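PDB 3DZ1: dihydrodipicolinate synthase from Rhodopseudomonas palustris, which probably condenses pyruvate with aspartate semialdehyde to form 4-hydroxy-tetrahydrodipicolinate, a step of lysine biosynthesis. Local coordinates for residues T121-F124 with R125-E129; D289-R292 with E293-D296; G236-D239 with L240-L244. All blocks are in the same frame, centred on the assembly; numbering follows the deposited sequence.

Interaction 1. Residues T121-F124 with R125-E129; sequences TTYF and RQATE
Arg125 folds back along its own helix until its guanidinium lies against Thr122, whose CA sits 3.6 Å above one face of the group, displaced toward the rim. With CG beside the backbone N (chi1 -68°), Arg125 CG lies 3.2 Å from Thr121 O, and the later bend at chi3 (-57°) lays the guanidinium against Thr122; the side chains of Thr121 and Arg125 run alongside each other. At the next position, Gln126 extends beyond CG, and its amide carbon CD meets Thr122 CG2 at 3.9 Å. On the inward side Ala127 CB approaches the Tyr123 ring obliquely, 4.1 Å from CE2. The backbone beneath is regular: Ala127 N bonds to Tyr123 O at 2.7 Å, and Thr128 N to Phe124 O with an N-H...O angle of 162°. The threonine hydroxyls are held from the preceding turn, OG1 of Thr121 by Asp117 O and OG1 of Thr122 by Glu118 O. In the beta-alpha-beta unit of strand 105-108, helix 117-131 and strand 137-141, Tyr123 meets Phe88 of helix 88-101, while Phe124 meets Trp137 of strand 137-141 and also touches Ile158 of helix 152-161.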
loop_
_atom_site.group_PDB
_atom_site.type_symbol
_atom_site.label_atom_id
_atom_site.label_comp_id
_atom_site.label_asym_id
_atom_site.label_seq_id
_atom_site.Cartn_x
_atom_site.Cartn_y
_atom_site.Cartn_z
ATOM N N THR A 121 -1.067 2.416 19.236
ATOM C CA THR A 121 -0.978 2.901 20.608
ATOM C C THR A 121 0.444 2.794 21.144
ATOM O O THR A 121 0.906 3.670 21.876
ATOM C CB THR A 121 -1.953 2.155 21.546
ATOM O OG1 THR A 121 -1.740 0.743 21.447
ATOM C CG2 THR A 121 -3.388 2.476 21.170
ATOM N N THR A 122 1.152 1.733 20.771
ATOM C CA THR A 122 2.522 1.573 21.229
ATOM C C THR A 122 3.417 2.681 20.686
ATOM O O THR A 122 4.232 3.240 21.420
ATOM C CB THR A 122 3.102 0.209 20.808
ATOM O OG1 THR A 122 2.491 -0.817 21.595
ATOM C CG2 THR A 122 4.621 0.173 21.015
ATOM N N TYR A 123 3.266 3.000 19.404
ATOM C CA TYR A 123 4.087 4.038 18.799
ATOM C C TYR A 123 3.989 5.357 19.555
ATOM O O TYR A 123 5.002 5.982 19.877
ATOM C CB TYR A 123 3.686 4.289 17.346
ATOM C CG TYR A 123 4.482 5.417 16.741
ATOM C CD1 TYR A 123 5.805 5.223 16.349
ATOM C CD2 TYR A 123 3.951 6.705 16.655
ATOM C CE1 TYR A 123 6.585 6.283 15.892
ATOM C CE2 TYR A 123 4.724 7.774 16.200
ATOM C CZ TYR A 123 6.040 7.556 15.823
ATOM O OH TYR A 123 6.821 8.605 15.394
ATOM N N PHE A 124 2.767 5.786 19.833
ATOM C CA PHE A 124 2.587 7.047 20.524
ATOM C C PHE A 124 3.086 7.057 21.959
ATOM O O PHE A 124 3.494 8.103 22.458
ATOM C CB PHE A 124 1.132 7.495 20.398
ATOM C CG PHE A 124 0.808 8.011 19.025
ATOM C CD1 PHE A 124 1.390 9.189 18.566
ATOM C CD2 PHE A 124 0.010 7.277 18.155
ATOM C CE1 PHE A 124 1.193 9.625 17.260
ATOM C CE2 PHE A 124 -0.195 7.703 16.847
ATOM C CZ PHE A 124 0.399 8.879 16.400
ATOM N N ARG A 125 3.087 5.902 22.617
ATOM C CA ARG A 125 3.611 5.844 23.977
ATOM C C ARG A 125 5.128 6.026 23.872
ATOM O O ARG A 125 5.753 6.644 24.730
ATOM C CB ARG A 125 3.291 4.500 24.643
ATOM C CG ARG A 125 1.812 4.283 24.933
ATOM C CD ARG A 125 1.604 3.266 26.050
ATOM N NE ARG A 125 2.219 1.972 25.763
ATOM C CZ ARG A 125 1.683 1.034 24.986
ATOM N NH1 ARG A 125 0.503 1.231 24.409
ATOM N NH2 ARG A 125 2.331 -0.105 24.784
ATOM N N GLN A 126 5.718 5.487 22.810
ATOM C CA GLN A 126 7.158 5.621 22.613
ATOM C C GLN A 126 7.470 7.053 22.195
ATOM O O GLN A 126 8.498 7.616 22.578
ATOM C CB GLN A 126 7.654 4.659 21.532
ATOM C CG GLN A 126 7.363 3.200 21.812
ATOM C CD GLN A 126 7.829 2.302 20.688
ATOM O OE1 GLN A 126 7.640 2.617 19.513
ATOM N NE2 GLN A 126 8.425 1.171 21.041
ATOM N N ALA A 127 6.570 7.634 21.406
ATOM C CA ALA A 127 6.730 9.001 20.922
ATOM C C ALA A 127 6.709 10.004 22.073
ATOM O O ALA A 127 7.547 10.902 22.128
ATOM C CB ALA A 127 5.630 9.330 19.911
ATOM N N THR A 128 5.760 9.850 22.994
ATOM C CA THR A 128 5.676 10.762 24.133
ATOM C C THR A 128 6.849 10.564 25.089
ATOM O O THR A 128 7.313 11.512 25.727
ATOM C CB THR A 128 4.352 10.595 24.920
ATOM O OG1 THR A 128 4.185 9.226 25.307
ATOM C CG2 THR A 128 3.167 11.039 24.075
ATOM N N GLU A 129 7.331 9.331 25.192
ATOM C CA GLU A 129 8.466 9.048 26.061
ATOM C C GLU A 129 9.677 9.782 25.495
ATOM O O GLU A 129 10.538 10.256 26.237
ATOM C CB GLU A 129 8.737 7.543 26.103
ATOM C CG GLU A 129 10.004 7.160 26.846
ATOM C CD GLU A 129 10.257 5.665 26.829
ATOM O OE1 GLU A 129 10.329 5.086 25.723
ATOM O OE2 GLU A 129 10.386 5.072 27.921
#

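Interaction 2. Residues D289-R292 with E293-D296; sequences DTAR and EEVD
The carbonyl oxygen Arg292 O receives the shortest backbone bond of the contact, from Asp296 N at 2.8 Å, with an N-H...O angle of 158°. The Asp296 carboxylate carbon CG also comes within 3.1 Å of Arg292 O; hydrogen bonding of Asp296 OD1 to Tyr267 OH of helix 260-271 gives the carboxylate a partner elsewhere. One residue earlier, Val295 N bonds to Ala291 O at 2.9 Å, and Val295 CG2 lies 3.2 Å from the same oxygen.

On another side of the helix Glu294 crosses Thr290. Its CG, anti to the carbonyl carbon (chi1 -58°), passes over Thr290 O, and the extended chain beyond carries OE2 to 4.0 Å from Thr290 CG2, a methyl contact. The carboxylate is gripped at both oxygens from outside: OE1 by Tyr254 OH of helix 238-255 and OE2 by a salt bridge to Arg211 of the third subunit. A partner at each oxygen probably restrains its rotation and would probably favour the ionised form.

Arg292 reaches back one turn, its chain bent at chi3, so that Asp289 CA lies 3.3 Å above one face of the guanidinium, offset toward its rim, and Arg292 NH2 forms a salt bridge of 2.9 Å with Asp289 OD1. Glu293 leads outward to a salt bridge with Arg238 of the third subunit. These are the first two turns of an alpha-helix, with its i to i+4 bonds and an i to i+3 ion pair; helix 289-301 belongs to the C-terminal helices that follow the eight-stranded TIM barrel, and here it packs at a subunit interface.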
loop_
_atom_site.group_PDB
_atom_site.type_symbol
_atom_site.label_atom_id
_atom_site.label_comp_id
_atom_site.label_asym_id
_atom_site.label_seq_id
_atom_site.Cartn_x
_atom_site.Cartn_y
_atom_site.Cartn_z
ATOM N N ASP A 289 0.547 27.655 -16.897
ATOM C CA ASP A 289 -0.121 28.911 -17.230
ATOM C C ASP A 289 -1.639 28.739 -17.129
ATOM O O ASP A 289 -2.345 29.605 -16.616
ATOM C CB ASP A 289 0.246 29.341 -18.658
ATOM C CG ASP A 289 -0.252 30.735 -18.997
ATOM O OD1 ASP A 289 0.401 31.718 -18.588
ATOM O OD2 ASP A 289 -1.301 30.851 -19.668
ATOM N N THR A 290 -2.137 27.606 -17.617
ATOM C CA THR A 290 -3.570 27.330 -17.584
ATOM C C THR A 290 -4.105 27.176 -16.163
ATOM O O THR A 290 -5.147 27.734 -15.830
ATOM C CB THR A 290 -3.892 26.069 -18.400
ATOM O OG1 THR A 290 -3.573 26.314 -19.776
ATOM C CG2 THR A 290 -5.361 25.712 -18.292
ATOM N N ALA A 291 -3.398 26.422 -15.329
ATOM C CA ALA A 291 -3.823 26.231 -13.947
ATOM C C ALA A 291 -3.879 27.588 -13.240
ATOM O O ALA A 291 -4.793 27.851 -12.457
ATOM C CB ALA A 291 -2.864 25.290 -13.222
ATOM N N ARG A 292 -2.907 28.451 -13.525
ATOM C CA ARG A 292 -2.882 29.776 -12.919
ATOM C C ARG A 292 -4.127 30.555 -13.324
ATOM O O ARG A 292 -4.736 31.227 -12.497
ATOM C CB ARG A 292 -1.625 30.557 -13.337
ATOM C CG ARG A 292 -0.316 29.969 -12.824
ATOM C CD ARG A 292 0.811 30.996 -12.872
ATOM N NE ARG A 292 1.101 31.471 -14.227
ATOM C CZ ARG A 292 1.875 30.829 -15.096
ATOM N NH1 ARG A 292 2.443 29.680 -14.759
ATOM N NH2 ARG A 292 2.094 31.342 -16.302
ATOM N N GLU A 293 -4.505 30.460 -14.596
ATOM C CA GLU A 293 -5.692 31.155 -15.092
ATOM C C GLU A 293 -6.937 30.622 -14.384
ATOM O O GLU A 293 -7.815 31.390 -13.985
ATOM C CB GLU A 293 -5.838 30.953 -16.606
ATOM C CG GLU A 293 -6.925 31.800 -17.275
ATOM C CD GLU A 293 -8.338 31.398 -16.884
ATOM O OE1 GLU A 293 -8.590 30.188 -16.744
ATOM O OE2 GLU A 293 -9.205 32.289 -16.735
ATOM N N GLU A 294 -7.012 29.304 -14.235
ATOM C CA GLU A 294 -8.157 28.684 -13.575
ATOM C C GLU A 294 -8.262 29.166 -12.133
ATOM O O GLU A 294 -9.355 29.457 -11.652
ATOM C CB GLU A 294 -8.040 27.157 -13.630
ATOM C CG GLU A 294 -7.940 26.618 -15.059
ATOM C CD GLU A 294 -7.737 25.120 -15.121
ATOM O OE1 GLU A 294 -6.965 24.590 -14.299
ATOM O OE2 GLU A 294 -8.337 24.472 -16.006
ATOM N N VAL A 295 -7.126 29.246 -11.444
ATOM C CA VAL A 295 -7.117 29.727 -10.066
ATOM C C VAL A 295 -7.566 31.188 -10.071
ATOM O O VAL A 295 -8.358 31.604 -9.226
ATOM C CB VAL A 295 -5.706 29.635 -9.435
ATOM C CG1 VAL A 295 -5.694 30.332 -8.067
ATOM C CG2 VAL A 295 -5.304 28.170 -9.286
ATOM N N ASP A 296 -7.055 31.964 -11.024
ATOM C CA ASP A 296 -7.429 33.371 -11.136
ATOM C C ASP A 296 -8.934 33.502 -11.338
ATOM O O ASP A 296 -9.567 34.405 -10.791
ATOM C CB ASP A 296 -6.715 34.044 -12.314
ATOM C CG ASP A 296 -5.230 34.239 -12.073
ATOM O OD1 ASP A 296 -4.795 34.131 -10.908
ATOM O OD2 ASP A 296 -4.498 34.516 -13.051
#

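Interaction 3. Residues G236-D239 with L240-L244; sequences GQRD and LAHNL
A water joins Gln237 to Leu240 at the very start of a helix: it donates to Gln237 OE1 at 2.7 Å and accepts from Leu240 N at 3.1 Å, giving a first-turn N-H a partner. Gln237 occupies the N-cap position, and a bend at chi2 brings its OE1 to this water. The same oxygen lies 3.7 Å from Leu240 CD1, the two side chains running alongside each other. Gln237 is also the centre of an inverse gamma turn, closed by a weak bond from Arg238 N to Gly236 O. Its own carbonyl oxygen, Gln237 O, accepts Ala241 N at 2.9 Å.

Gly236, with positive phi, completes a Schellman motif that ends helix 223-234, so a tight link turns the chain directly into helix 238-255, beyond the last barrel strand, 215-218, of the TIM barrel.

Inside the new helix Arg238 and His242 point the same way. Arg238 CG is anti to the backbone N (chi1 -156°), which places it 3.7 Å from His242 CD2, and the extended chain carries the guanidinium on toward Glu210; the guanidinium and imidazole planes stand 81° apart. Arg238 O lies at the ring edge, in plane, 3.2 Å from His242 CD2, and also accepts His242 N in a nearly straight bond (170°). Arg238 NE and His242 NE2 share one partner, Glu210 OE2, which would probably ease any repulsion between them if His242 is protonated. Arg238 NH2 forms a salt bridge with Glu293 OE1 of the third subunit. Beyond them Tyr297 of that subunit makes a cation-pi contact with Arg238 and meets the His242 ring edge-to-face, while Asn243 OD1 bonds to its Arg301.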
loop_
_atom_site.group_PDB
_atom_site.type_symbol
_atom_site.label_atom_id
_atom_site.label_comp_id
_atom_site.label_asym_id
_atom_site.label_seq_id
_atom_site.Cartn_x
_atom_site.Cartn_y
_atom_site.Cartn_z
ATOM N N GLY A 236 -24.111 29.832 15.569
ATOM C CA GLY A 236 -25.356 29.192 15.186
ATOM C C GLY A 236 -26.005 29.771 13.938
ATOM O O GLY A 236 -27.151 29.451 13.625
ATOM N N GLN A 237 -25.278 30.630 13.231
ATOM C CA GLN A 237 -25.779 31.241 12.006
ATOM C C GLN A 237 -25.499 30.275 10.857
ATOM O O GLN A 237 -24.632 30.527 10.015
ATOM C CB GLN A 237 -25.065 32.570 11.754
ATOM C CG GLN A 237 -25.461 33.692 12.704
ATOM C CD GLN A 237 -26.947 34.018 12.624
ATOM O OE1 GLN A 237 -27.556 33.927 11.558
ATOM N NE2 GLN A 237 -27.533 34.412 13.748
ATOM N N ARG A 238 -26.248 29.176 10.829
ATOM C CA ARG A 238 -26.073 28.136 9.824
ATOM C C ARG A 238 -26.060 28.598 8.368
ATOM O O ARG A 238 -25.144 28.260 7.619
ATOM C CB ARG A 238 -27.140 27.047 9.992
ATOM C CG ARG A 238 -26.705 25.702 9.409
ATOM C CD ARG A 238 -27.790 24.633 9.487
ATOM N NE ARG A 238 -27.235 23.307 9.223
ATOM C CZ ARG A 238 -27.959 22.206 9.044
ATOM N NH1 ARG A 238 -29.283 22.261 9.092
ATOM N NH2 ARG A 238 -27.356 21.043 8.828
ATOM N N ASP A 239 -27.074 29.354 7.960
ATOM C CA ASP A 239 -27.135 29.812 6.576
ATOM C C ASP A 239 -25.973 30.723 6.220
ATOM O O ASP A 239 -25.385 30.580 5.156
ATOM C CB ASP A 239 -28.461 30.526 6.289
ATOM C CG ASP A 239 -29.657 29.586 6.350
ATOM O OD1 ASP A 239 -29.457 28.357 6.262
ATOM O OD2 ASP A 239 -30.803 30.075 6.474
ATOM N N LEU A 240 -25.639 31.661 7.101
ATOM C CA LEU A 240 -24.534 32.573 6.827
ATOM C C LEU A 240 -23.220 31.808 6.735
ATOM O O LEU A 240 -22.401 32.063 5.850
ATOM C CB LEU A 240 -24.427 33.643 7.921
ATOM C CG LEU A 240 -25.616 34.600 8.033
ATOM C CD1 LEU A 240 -25.330 35.650 9.096
ATOM C CD2 LEU A 240 -25.864 35.263 6.693
ATOM N N ALA A 241 -23.027 30.873 7.657
ATOM C CA ALA A 241 -21.817 30.066 7.679
ATOM C C ALA A 241 -21.689 29.271 6.385
ATOM O O ALA A 241 -20.639 29.289 5.741
ATOM C CB ALA A 241 -21.836 29.123 8.877
ATOM N N HIS A 242 -22.751 28.570 6.005
ATOM C CA HIS A 242 -22.728 27.781 4.773
ATOM C C HIS A 242 -22.655 28.631 3.505
ATOM O O HIS A 242 -22.102 28.197 2.496
ATOM C CB HIS A 242 -23.943 26.854 4.721
ATOM C CG HIS A 242 -23.791 25.626 5.559
ATOM N ND1 HIS A 242 -23.321 24.434 5.051
ATOM C CD2 HIS A 242 -23.993 25.419 6.882
ATOM C CE1 HIS A 242 -23.240 23.546 6.025
ATOM N NE2 HIS A 242 -23.641 24.119 7.147
ATOM N N ASN A 243 -23.214 29.838 3.538
ATOM C CA ASN A 243 -23.144 30.684 2.352
ATOM C C ASN A 243 -21.697 31.076 2.081
ATOM O O ASN A 243 -21.228 31.021 0.941
ATOM C CB ASN A 243 -23.990 31.948 2.523
ATOM C CG ASN A 243 -25.478 31.673 2.437
ATOM O OD1 ASN A 243 -25.904 30.601 1.996
ATOM N ND2 ASN A 243 -26.281 32.650 2.849
ATOM N N LEU A 244 -20.992 31.469 3.135
ATOM C CA LEU A 244 -19.597 31.873 3.016
ATOM C C LEU A 244 -18.722 30.684 2.653
ATOM O O LEU A 244 -17.839 30.790 1.799
ATOM C CB LEU A 244 -19.111 32.498 4.327
ATOM C CG LEU A 244 -17.648 32.951 4.361
ATOM C CD1 LEU A 244 -17.384 33.942 3.232
ATOM C CD2 LEU A 244 -17.343 33.578 5.717
HETATM O O HOH W 1 -27.637 32.371 9.359
#

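How the interactions relate
From the N terminus, interaction 1 comes first, on the helix between strands 105-108 and 137-141 of the barrel; interaction 3 follows at the start of helix 238-255, and interaction 2 closes the series at the start of helix 289-301. Each spans adjacent residues and closes no long loop, so none nests within or crosses another. Interaction 1 lies across the chain's centre from the other two, with centres about 44 Å from interaction 2 and about 40 Å from interaction 3. Interactions 2 and 3, nearest atoms about 15 Å apart, both face the third subunit, where Arg238 of one subunit meets Glu293 of the other, joining interaction 3 of one copy to interaction 2 of its neighbour.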